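Glycerol trinitrate reductase (Agrobacterium tumefaciens, PDB 5EPD) probably reduces glycerol trinitrate as an FMN-dependent oxidoreductase of the old yellow enzyme family, seen here without its flavin. Local coordinates at residues Asp272-Glu286 and Tyr300-Asn314. Numbering follows the deposited sequence.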
ATOM      1  N   ASP A 272       2.830  15.505 -11.586  1.00 34.44           N
ATOM      2  CA  ASP A 272       3.820  16.566 -11.861  1.00 38.29           C
ATOM      3  C   ASP A 272       4.635  16.889 -10.608  1.00 36.86           C
ATOM      4  O   ASP A 272       5.862  16.929 -10.623  1.00 34.95           O
ATOM      5  CB  ASP A 272       3.131  17.868 -12.316  1.00 40.54           C
ATOM      6  CG  ASP A 272       2.608  17.804 -13.739  1.00 42.79           C
ATOM      7  OD1 ASP A 272       3.166  17.027 -14.558  1.00 39.20           O
ATOM      8  OD2 ASP A 272       1.627  18.546 -14.026  1.00 41.94           O
ATOM      9  N   LYS A 273       3.925  17.151  -9.525  1.00 38.52           N
ATOM     10  CA  LYS A 273       4.565  17.478  -8.264  1.00 40.35           C
ATOM     11  C   LYS A 273       5.371  16.309  -7.666  1.00 39.16           C
ATOM     12  O   LYS A 273       6.438  16.517  -7.068  1.00 37.13           O
ATOM     13  CB  LYS A 273       3.498  17.959  -7.294  1.00 43.58           C
ATOM     14  CG  LYS A 273       2.998  19.350  -7.650  1.00 47.97           C
ATOM     15  CD  LYS A 273       3.995  20.396  -7.159  1.00 51.95           C
ATOM     16  CE  LYS A 273       3.501  21.816  -7.368  1.00 55.17           C
ATOM     17  NZ  LYS A 273       4.100  22.447  -8.576  1.00 55.28           N
ATOM     18  N   LEU A 274       4.861  15.089  -7.821  1.00 37.65           N
ATOM     19  CA  LEU A 274       5.591  13.913  -7.345  1.00 38.83           C
ATOM     20  C   LEU A 274       6.871  13.773  -8.126  1.00 36.83           C
ATOM     21  O   LEU A 274       7.918  13.547  -7.531  1.00 36.08           O
ATOM     22  CB  LEU A 274       4.771  12.628  -7.471  1.00 39.52           C
ATOM     23  CG  LEU A 274       3.649  12.494  -6.456  1.00 39.38           C
ATOM     24  CD1 LEU A 274       2.672  11.422  -6.941  1.00 41.58           C
ATOM     25  CD2 LEU A 274       4.207  12.193  -5.066  1.00 40.26           C
ATOM     26  N   ASP A 275       6.797  13.920  -9.447  1.00 36.18           N
ATOM     27  CA  ASP A 275       7.996  13.833 -10.267  1.00 38.31           C
ATOM     28  C   ASP A 275       9.032  14.875  -9.852  1.00 39.75           C
ATOM     29  O   ASP A 275      10.238  14.595  -9.820  1.00 38.52           O
ATOM     30  CB  ASP A 275       7.668  14.016 -11.736  1.00 41.85           C
ATOM     31  CG  ASP A 275       8.835  13.656 -12.635  1.00 43.32           C
ATOM     32  OD1 ASP A 275       9.448  12.583 -12.437  1.00 48.08           O
ATOM     33  OD2 ASP A 275       9.151  14.447 -13.538  1.00 45.50           O
ATOM     34  N   ALA A 276       8.553  16.066  -9.518  1.00 40.30           N
ATOM     35  CA  ALA A 276       9.419  17.151  -9.083  1.00 43.52           C
ATOM     36  C   ALA A 276      10.186  16.800  -7.815  1.00 45.39           C
ATOM     37  O   ALA A 276      11.329  17.234  -7.660  1.00 48.52           O
ATOM     38  CB  ALA A 276       8.616  18.436  -8.874  1.00 43.87           C
ATOM     39  N   LEU A 277       9.564  16.034  -6.909  1.00 44.04           N
ATOM     40  CA  LEU A 277      10.237  15.585  -5.672  1.00 42.16           C
ATOM     41  C   LEU A 277      11.317  14.519  -5.921  1.00 42.66           C
ATOM     42  O   LEU A 277      12.094  14.205  -5.015  1.00 45.03           O
ATOM     43  CB  LEU A 277       9.216  15.052  -4.662  1.00 41.29           C
ATOM     44  CG  LEU A 277       8.347  16.096  -3.969  1.00 40.79           C
ATOM     45  CD1 LEU A 277       7.109  15.486  -3.308  1.00 40.40           C
ATOM     46  CD2 LEU A 277       9.196  16.835  -2.950  1.00 41.43           C
ATOM     47  N   GLY A 278      11.355  13.951  -7.127  1.00 41.21           N
ATOM     48  CA  GLY A 278      12.419  13.013  -7.517  1.00 42.10           C
ATOM     49  C   GLY A 278      12.245  11.590  -7.012  1.00 39.65           C
ATOM     50  O   GLY A 278      13.175  10.792  -7.062  1.00 38.55           O
ATOM     51  N   ILE A 279      11.045  11.255  -6.549  1.00 39.73           N
ATOM     52  CA  ILE A 279      10.825   9.952  -5.915  1.00 38.94           C
ATOM     53  C   ILE A 279      11.025   8.805  -6.897  1.00 37.77           C
ATOM     54  O   ILE A 279      10.809   8.939  -8.115  1.00 37.81           O
ATOM     55  CB  ILE A 279       9.452   9.813  -5.208  1.00 38.08           C
ATOM     56  CG1 ILE A 279       8.309  10.162  -6.145  1.00 37.17           C
ATOM     57  CG2 ILE A 279       9.396  10.668  -3.941  1.00 39.19           C
ATOM     58  CD1 ILE A 279       6.979   9.693  -5.622  1.00 38.60           C
ATOM     59  N   ALA A 280      11.452   7.680  -6.330  1.00 37.34           N
ATOM     60  CA  ALA A 280      11.760   6.461  -7.079  1.00 36.13           C
ATOM     61  C   ALA A 280      10.599   5.932  -7.950  1.00 36.18           C
ATOM     62  O   ALA A 280      10.839   5.463  -9.056  1.00 35.41           O
ATOM     63  CB  ALA A 280      12.222   5.369  -6.120  1.00 35.63           C
ATOM     64  N   TYR A 281       9.356   5.984  -7.465  1.00 35.21           N
ATOM     65  CA  TYR A 281       8.263   5.402  -8.239  1.00 34.61           C
ATOM     66  C   TYR A 281       6.865   5.828  -7.834  1.00 33.99           C
ATOM     67  O   TYR A 281       6.611   6.181  -6.683  1.00 32.95           O
ATOM     68  CB  TYR A 281       8.345   3.866  -8.198  1.00 34.11           C
ATOM     69  CG  TYR A 281       7.874   3.202  -6.916  1.00 33.42           C
ATOM     70  CD1 TYR A 281       6.522   3.049  -6.640  1.00 33.27           C
ATOM     71  CD2 TYR A 281       8.791   2.681  -6.002  1.00 34.88           C
ATOM     72  CE1 TYR A 281       6.093   2.411  -5.479  1.00 36.11           C
ATOM     73  CE2 TYR A 281       8.376   2.022  -4.846  1.00 34.38           C
ATOM     74  CZ  TYR A 281       7.025   1.891  -4.588  1.00 34.11           C
ATOM     75  OH  TYR A 281       6.602   1.256  -3.447  1.00 31.59           O
ATOM     76  N   ILE A 282       5.959   5.766  -8.811  1.00 33.47           N
ATOM     77  CA  ILE A 282       4.534   5.802  -8.542  1.00 33.36           C
ATOM     78  C   ILE A 282       3.947   4.422  -8.836  1.00 31.52           C
ATOM     79  O   ILE A 282       4.399   3.702  -9.727  1.00 27.54           O
ATOM     80  CB  ILE A 282       3.776   6.915  -9.327  1.00 35.82           C
ATOM     81  CG1 ILE A 282       3.972   6.782 -10.846  1.00 36.65           C
ATOM     82  CG2 ILE A 282       4.205   8.300  -8.833  1.00 37.82           C
ATOM     83  CD1 ILE A 282       3.143   7.756 -11.651  1.00 38.36           C
ATOM     84  N   HIS A 283       2.937   4.071  -8.051  1.00 32.31           N
ATOM     85  CA  HIS A 283       2.251   2.783  -8.135  1.00 31.41           C
ATOM     86  C   HIS A 283       0.766   3.105  -8.375  1.00 31.27           C
ATOM     87  O   HIS A 283       0.064   3.625  -7.494  1.00 30.83           O
ATOM     88  CB  HIS A 283       2.470   2.029  -6.810  1.00 31.21           C
ATOM     89  CG  HIS A 283       1.898   0.647  -6.771  1.00 30.90           C
ATOM     90  ND1 HIS A 283       2.245  -0.257  -5.791  1.00 30.99           N
ATOM     91  CD2 HIS A 283       1.022   0.006  -7.585  1.00 31.12           C
ATOM     92  CE1 HIS A 283       1.606  -1.397  -5.999  1.00 32.40           C
ATOM     93  NE2 HIS A 283       0.855  -1.262  -7.080  1.00 33.08           N
ATOM     94  N   VAL A 284       0.284   2.799  -9.564  1.00 30.16           N
ATOM     95  CA  VAL A 284      -1.025   3.275  -9.964  1.00 32.81           C
ATOM     96  C   VAL A 284      -1.993   2.102 -10.078  1.00 32.57           C
ATOM     97  O   VAL A 284      -1.755   1.152 -10.843  1.00 32.06           O
ATOM     98  CB  VAL A 284      -0.968   4.096 -11.288  1.00 34.62           C
ATOM     99  CG1 VAL A 284      -2.353   4.626 -11.665  1.00 34.78           C
ATOM    100  CG2 VAL A 284       0.034   5.251 -11.157  1.00 35.31           C
ATOM    101  N   VAL A 285      -3.068   2.191  -9.289  1.00 32.30           N
ATOM    102  CA  VAL A 285      -4.196   1.288  -9.358  1.00 33.49           C
ATOM    103  C   VAL A 285      -5.058   1.819 -10.519  1.00 38.43           C
ATOM    104  O   VAL A 285      -5.616   2.924 -10.419  1.00 39.59           O
ATOM    105  CB  VAL A 285      -4.989   1.315  -8.034  1.00 31.41           C
ATOM    106  CG1 VAL A 285      -6.225   0.447  -8.146  1.00 31.23           C
ATOM    107  CG2 VAL A 285      -4.110   0.881  -6.853  1.00 29.76           C
ATOM    108  N   GLU A 286      -5.150   1.063 -11.618  1.00 39.40           N
ATOM    109  CA  GLU A 286      -5.657   1.624 -12.870  1.00 42.32           C
ATOM    110  C   GLU A 286      -7.165   1.512 -12.993  1.00 40.79           C
ATOM    111  O   GLU A 286      -7.720   0.473 -12.719  1.00 44.26           O
ATOM    112  CB  GLU A 286      -4.940   1.009 -14.077  1.00 42.68           C
ATOM    113  CG  GLU A 286      -3.508   1.509 -14.239  1.00 47.24           C
ATOM    114  CD  GLU A 286      -2.791   0.933 -15.461  1.00 53.96           C
ATOM    115  OE1 GLU A 286      -3.391   0.081 -16.156  1.00 55.70           O
ATOM    116  OE2 GLU A 286      -1.619   1.324 -15.731  1.00 60.30           O
ATOM    117  N   TYR A 300      -4.092   7.296 -18.332  1.00 37.45           N
ATOM    118  CA  TYR A 300      -2.929   6.930 -17.532  1.00 37.11           C
ATOM    119  C   TYR A 300      -1.628   7.302 -18.234  1.00 37.17           C
ATOM    120  O   TYR A 300      -0.596   7.500 -17.582  1.00 37.72           O
ATOM    121  CB  TYR A 300      -2.962   5.430 -17.178  1.00 38.56           C
ATOM    122  CG  TYR A 300      -4.150   5.051 -16.302  1.00 37.62           C
ATOM    123  CD1 TYR A 300      -4.121   5.224 -14.909  1.00 38.08           C
ATOM    124  CD2 TYR A 300      -5.305   4.538 -16.874  1.00 37.86           C
ATOM    125  CE1 TYR A 300      -5.219   4.912 -14.122  1.00 37.17           C
ATOM    126  CE2 TYR A 300      -6.406   4.212 -16.095  1.00 38.11           C
ATOM    127  CZ  TYR A 300      -6.361   4.398 -14.729  1.00 38.32           C
ATOM    128  OH  TYR A 300      -7.479   4.060 -14.001  1.00 39.76           O
ATOM    129  N   GLY A 301      -1.681   7.392 -19.566  1.00 38.40           N
ATOM    130  CA  GLY A 301      -0.529   7.773 -20.380  1.00 36.18           C
ATOM    131  C   GLY A 301      -0.032   9.162 -20.010  1.00 37.10           C
ATOM    132  O   GLY A 301       1.182   9.424 -20.061  1.00 34.85           O
ATOM    133  N   SER A 302      -0.972  10.042 -19.627  1.00 35.73           N
ATOM    134  CA  SER A 302      -0.638  11.362 -19.113  1.00 35.99           C
ATOM    135  C   SER A 302       0.270  11.227 -17.903  1.00 34.73           C
ATOM    136  O   SER A 302       1.321  11.859 -17.857  1.00 33.41           O
ATOM    137  CB  SER A 302      -1.912  12.146 -18.737  1.00 38.84           C
ATOM    138  OG  SER A 302      -1.615  13.418 -18.142  1.00 39.31           O
ATOM    139  N   LEU A 303      -0.144  10.401 -16.937  1.00 33.65           N
ATOM    140  CA  LEU A 303       0.596  10.229 -15.672  1.00 35.08           C
ATOM    141  C   LEU A 303       1.951   9.593 -15.916  1.00 36.63           C
ATOM    142  O   LEU A 303       2.989  10.028 -15.363  1.00 35.93           O
ATOM    143  CB  LEU A 303      -0.188   9.349 -14.676  1.00 33.48           C
ATOM    144  CG  LEU A 303      -1.615   9.771 -14.291  1.00 31.92           C
ATOM    145  CD1 LEU A 303      -2.102   8.902 -13.151  1.00 30.66           C
ATOM    146  CD2 LEU A 303      -1.688  11.247 -13.932  1.00 32.02           C
ATOM    147  N   ARG A 304       1.912   8.539 -16.725  1.00 36.22           N
ATOM    148  CA  ARG A 304       3.113   7.891 -17.253  1.00 37.27           C
ATOM    149  C   ARG A 304       4.098   8.877 -17.911  1.00 37.40           C
ATOM    150  O   ARG A 304       5.309   8.816 -17.662  1.00 36.90           O
ATOM    151  CB  ARG A 304       2.686   6.819 -18.260  1.00 37.63           C
ATOM    152  CG  ARG A 304       3.816   6.113 -18.966  1.00 38.79           C
ATOM    153  CD  ARG A 304       4.873   5.650 -17.985  1.00 39.28           C
ATOM    154  NE  ARG A 304       5.567   4.467 -18.460  1.00 40.33           N
ATOM    155  CZ  ARG A 304       6.731   4.034 -17.980  1.00 42.54           C
ATOM    156  NH1 ARG A 304       7.364   4.710 -17.021  1.00 41.77           N
ATOM    157  NH2 ARG A 304       7.275   2.918 -18.480  1.00 44.55           N
ATOM    158  N   ARG A 305       3.583   9.775 -18.749  1.00 36.23           N
ATOM    159  CA  ARG A 305       4.419  10.790 -19.373  1.00 37.57           C
ATOM    160  C   ARG A 305       5.020  11.764 -18.350  1.00 37.27           C
ATOM    161  O   ARG A 305       6.195  12.095 -18.407  1.00 37.78           O
ATOM    162  CB  ARG A 305       3.608  11.554 -20.413  1.00 43.40           C
ATOM    163  CG  ARG A 305       3.694  10.937 -21.790  1.00 48.07           C
ATOM    164  CD  ARG A 305       2.878  11.708 -22.808  1.00 52.23           C
ATOM    165  NE  ARG A 305       1.708  10.927 -23.195  1.00 57.16           N
ATOM    166  CZ  ARG A 305       0.439  11.239 -22.922  1.00 60.60           C
ATOM    167  NH1 ARG A 305      -0.531  10.419 -23.331  1.00 60.48           N
ATOM    168  NH2 ARG A 305       0.121  12.354 -22.260  1.00 58.03           N
ATOM    169  N   ARG A 306       4.202  12.207 -17.404  1.00 37.14           N
ATOM    170  CA  ARG A 306       4.612  13.207 -16.423  1.00 37.10           C
ATOM    171  C   ARG A 306       5.639  12.697 -15.455  1.00 37.78           C
ATOM    172  O   ARG A 306       6.417  13.479 -14.914  1.00 41.62           O
ATOM    173  CB  ARG A 306       3.408  13.682 -15.628  1.00 37.23           C
ATOM    174  CG  ARG A 306       2.477  14.507 -16.467  1.00 37.79           C
ATOM    175  CD  ARG A 306       1.149  14.731 -15.777  1.00 38.29           C
ATOM    176  NE  ARG A 306       0.175  15.211 -16.748  1.00 37.67           N
ATOM    177  CZ  ARG A 306       0.144  16.447 -17.232  1.00 35.82           C
ATOM    178  NH1 ARG A 306       1.015  17.358 -16.817  1.00 35.61           N
ATOM    179  NH2 ARG A 306      -0.779  16.772 -18.112  1.00 34.56           N
ATOM    180  N   PHE A 307       5.619  11.399 -15.194  1.00 35.84           N
ATOM    181  CA  PHE A 307       6.529  10.833 -14.216  1.00 34.47           C
ATOM    182  C   PHE A 307       7.733  10.233 -14.957  1.00 33.62           C
ATOM    183  O   PHE A 307       7.605   9.434 -15.891  1.00 30.24           O
ATOM    184  CB  PHE A 307       5.811   9.813 -13.302  1.00 34.54           C
ATOM    185  CG  PHE A 307       6.597   9.467 -12.057  1.00 35.01           C
ATOM    186  CD1 PHE A 307       6.641  10.354 -10.966  1.00 33.84           C
ATOM    187  CD2 PHE A 307       7.325   8.283 -11.985  1.00 32.03           C
ATOM    188  CE1 PHE A 307       7.380  10.044  -9.836  1.00 32.75           C
ATOM    189  CE2 PHE A 307       8.074   7.985 -10.862  1.00 31.21           C
ATOM    190  CZ  PHE A 307       8.101   8.857  -9.790  1.00 32.41           C
ATOM    191  N   SER A 308       8.913  10.638 -14.521  1.00 35.84           N
ATOM    192  CA  SER A 308      10.133  10.364 -15.253  1.00 37.81           C
ATOM    193  C   SER A 308      10.876   9.111 -14.733  1.00 37.95           C
ATOM    194  O   SER A 308      11.843   8.677 -15.338  1.00 37.91           O
ATOM    195  CB  SER A 308      11.039  11.603 -15.169  1.00 37.62           C
ATOM    196  OG  SER A 308      11.732  11.649 -13.925  1.00 39.45           O
ATOM    197  N   ARG A 309      10.445   8.562 -13.604  1.00 38.87           N
ATOM    198  CA  ARG A 309      11.036   7.339 -13.045  1.00 40.07           C
ATOM    199  C   ARG A 309      10.081   6.145 -13.231  1.00 38.35           C
ATOM    200  O   ARG A 309       9.248   6.146 -14.145  1.00 35.89           O
ATOM    201  CB  ARG A 309      11.354   7.576 -11.564  1.00 44.07           C
ATOM    202  CG  ARG A 309      12.782   7.983 -11.265  1.00 48.54           C
ATOM    203  CD  ARG A 309      13.032   9.456 -11.489  1.00 50.52           C
ATOM    204  NE  ARG A 309      14.370   9.806 -11.017  1.00 55.98           N
ATOM    205  CZ  ARG A 309      14.740  11.001 -10.546  1.00 59.60           C
ATOM    206  NH1 ARG A 309      13.880  12.015 -10.435  1.00 59.12           N
ATOM    207  NH2 ARG A 309      15.995  11.183 -10.167  1.00 59.25           N
ATOM    208  N   THR A 310      10.184   5.141 -12.354  1.00 37.84           N
ATOM    209  CA  THR A 310       9.352   3.924 -12.417  1.00 36.44           C
ATOM    210  C   THR A 310       7.835   4.111 -12.236  1.00 36.85           C
ATOM    211  O   THR A 310       7.361   4.843 -11.349  1.00 37.54           O
ATOM    212  CB  THR A 310       9.827   2.912 -11.373  1.00 37.00           C
ATOM    213  OG1 THR A 310      11.235   2.732 -11.535  1.00 37.28           O
ATOM    214  CG2 THR A 310       9.099   1.563 -11.504  1.00 35.34           C
ATOM    215  N   TYR A 311       7.088   3.427 -13.099  1.00 36.19           N
ATOM    216  CA  TYR A 311       5.632   3.315 -12.986  1.00 34.59           C
ATOM    217  C   TYR A 311       5.364   1.832 -12.664  1.00 31.89           C
ATOM    218  O   TYR A 311       5.781   0.928 -13.398  1.00 28.65           O
ATOM    219  CB  TYR A 311       4.993   3.752 -14.297  1.00 32.37           C
ATOM    220  CG  TYR A 311       3.478   3.839 -14.352  1.00 33.71           C
ATOM    221  CD1 TYR A 311       2.665   2.688 -14.359  1.00 33.23           C
ATOM    222  CD2 TYR A 311       2.849   5.081 -14.501  1.00 33.75           C
ATOM    223  CE1 TYR A 311       1.267   2.797 -14.471  1.00 33.94           C
ATOM    224  CE2 TYR A 311       1.464   5.197 -14.619  1.00 33.82           C
ATOM    225  CZ  TYR A 311       0.673   4.070 -14.608  1.00 33.96           C
ATOM    226  OH  TYR A 311      -0.695   4.245 -14.731  1.00 35.08           O
ATOM    227  N   ILE A 312       4.747   1.595 -11.514  1.00 30.31           N
ATOM    228  CA  ILE A 312       4.248   0.275 -11.181  1.00 29.70           C
ATOM    229  C   ILE A 312       2.752   0.254 -11.480  1.00 30.59           C
ATOM    230  O   ILE A 312       1.971   1.021 -10.878  1.00 32.29           O
ATOM    231  CB  ILE A 312       4.462  -0.068  -9.699  1.00 28.90           C
ATOM    232  CG1 ILE A 312       5.934   0.136  -9.323  1.00 28.44           C
ATOM    233  CG2 ILE A 312       3.983  -1.492  -9.418  1.00 28.38           C
ATOM    234  CD1 ILE A 312       6.269  -0.196  -7.883  1.00 28.43           C
ATOM    235  N   ALA A 313       2.359  -0.603 -12.416  1.00 29.76           N
ATOM    236  CA  ALA A 313       0.957  -0.779 -12.765  1.00 30.53           C
ATOM    237  C   ALA A 313       0.300  -1.959 -12.014  1.00 32.98           C
ATOM    238  O   ALA A 313       0.903  -3.029 -11.829  1.00 31.36           O
ATOM    239  CB  ALA A 313       0.829  -0.959 -14.268  1.00 31.76           C
ATOM    240  N   ASN A 314      -0.940  -1.752 -11.571  1.00 36.95           N
ATOM    241  CA  ASN A 314      -1.685  -2.788 -10.886  1.00 38.98           C
ATOM    242  C   ASN A 314      -3.010  -3.099 -11.596  1.00 39.42           C
ATOM    243  O   ASN A 314      -3.932  -2.298 -11.538  1.00 41.36           O
ATOM    244  CB  ASN A 314      -1.902  -2.371  -9.431  1.00 40.03           C
ATOM    245  CG  ASN A 314      -2.659  -3.414  -8.635  1.00 41.63           C
ATOM    246  OD1 ASN A 314      -3.776  -3.176  -8.198  1.00 48.21           O
ATOM    247  ND2 ASN A 314      -2.071  -4.579  -8.471  1.00 41.74           N
TER
HETATM  248  O   HOH W   1       5.410  16.122 -15.246  1.00 35.83           O
HETATM  249  O   HOH W   2      10.555  10.966 -10.478  1.00 50.64           O
HETATM  250  O   HOH W   3      -7.364   4.540 -11.152  1.00 45.69           O
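Asp275 OD1 takes three hydrogen bonds. Ser308 OG donates to the syn lone pair of Asp275 OD1 at 2.9 Å. Ser308 N comes from above the carboxylate plane, and a water that also bonds Ile279 O is the third donor. Asp275 CG lies anti to the backbone N (chi1 -168°), which carries the carboxylate to the turn after helix 300-306. About one helical turn earlier, Arg306 NH1 forms a salt bridge with Asp272, its bond to Asp272 OD1 being 3.1 Å long and nearly straight. Arg306 NE bonds Ser302 OG, which also bonds Asp268. The Phe307 ring lies between helix 263-276 and the sheet, with Ile282 CG2 over one face, 3.9 Å from the centroid. Strands 281-284 and 310-313 are parallel neighbours in the eight-stranded TIM barrel. Ile282 O accepts from Ile312 N at 2.8 Å, and Ile312 O from Val284 N. On the face of Tyr281 and His283, Ile312 puts CD1 over the tyrosine ring and CG2 over the imidazole. Glu194 bonds both Tyr281 OH and His283 ND1. Side-chain polar bonds thus fix the end of helix 263-276 to the end of helix 300-306 and the turn after it. Backbone bonds hold the strand register, and CH-pi contacts pack both faces of the sheet.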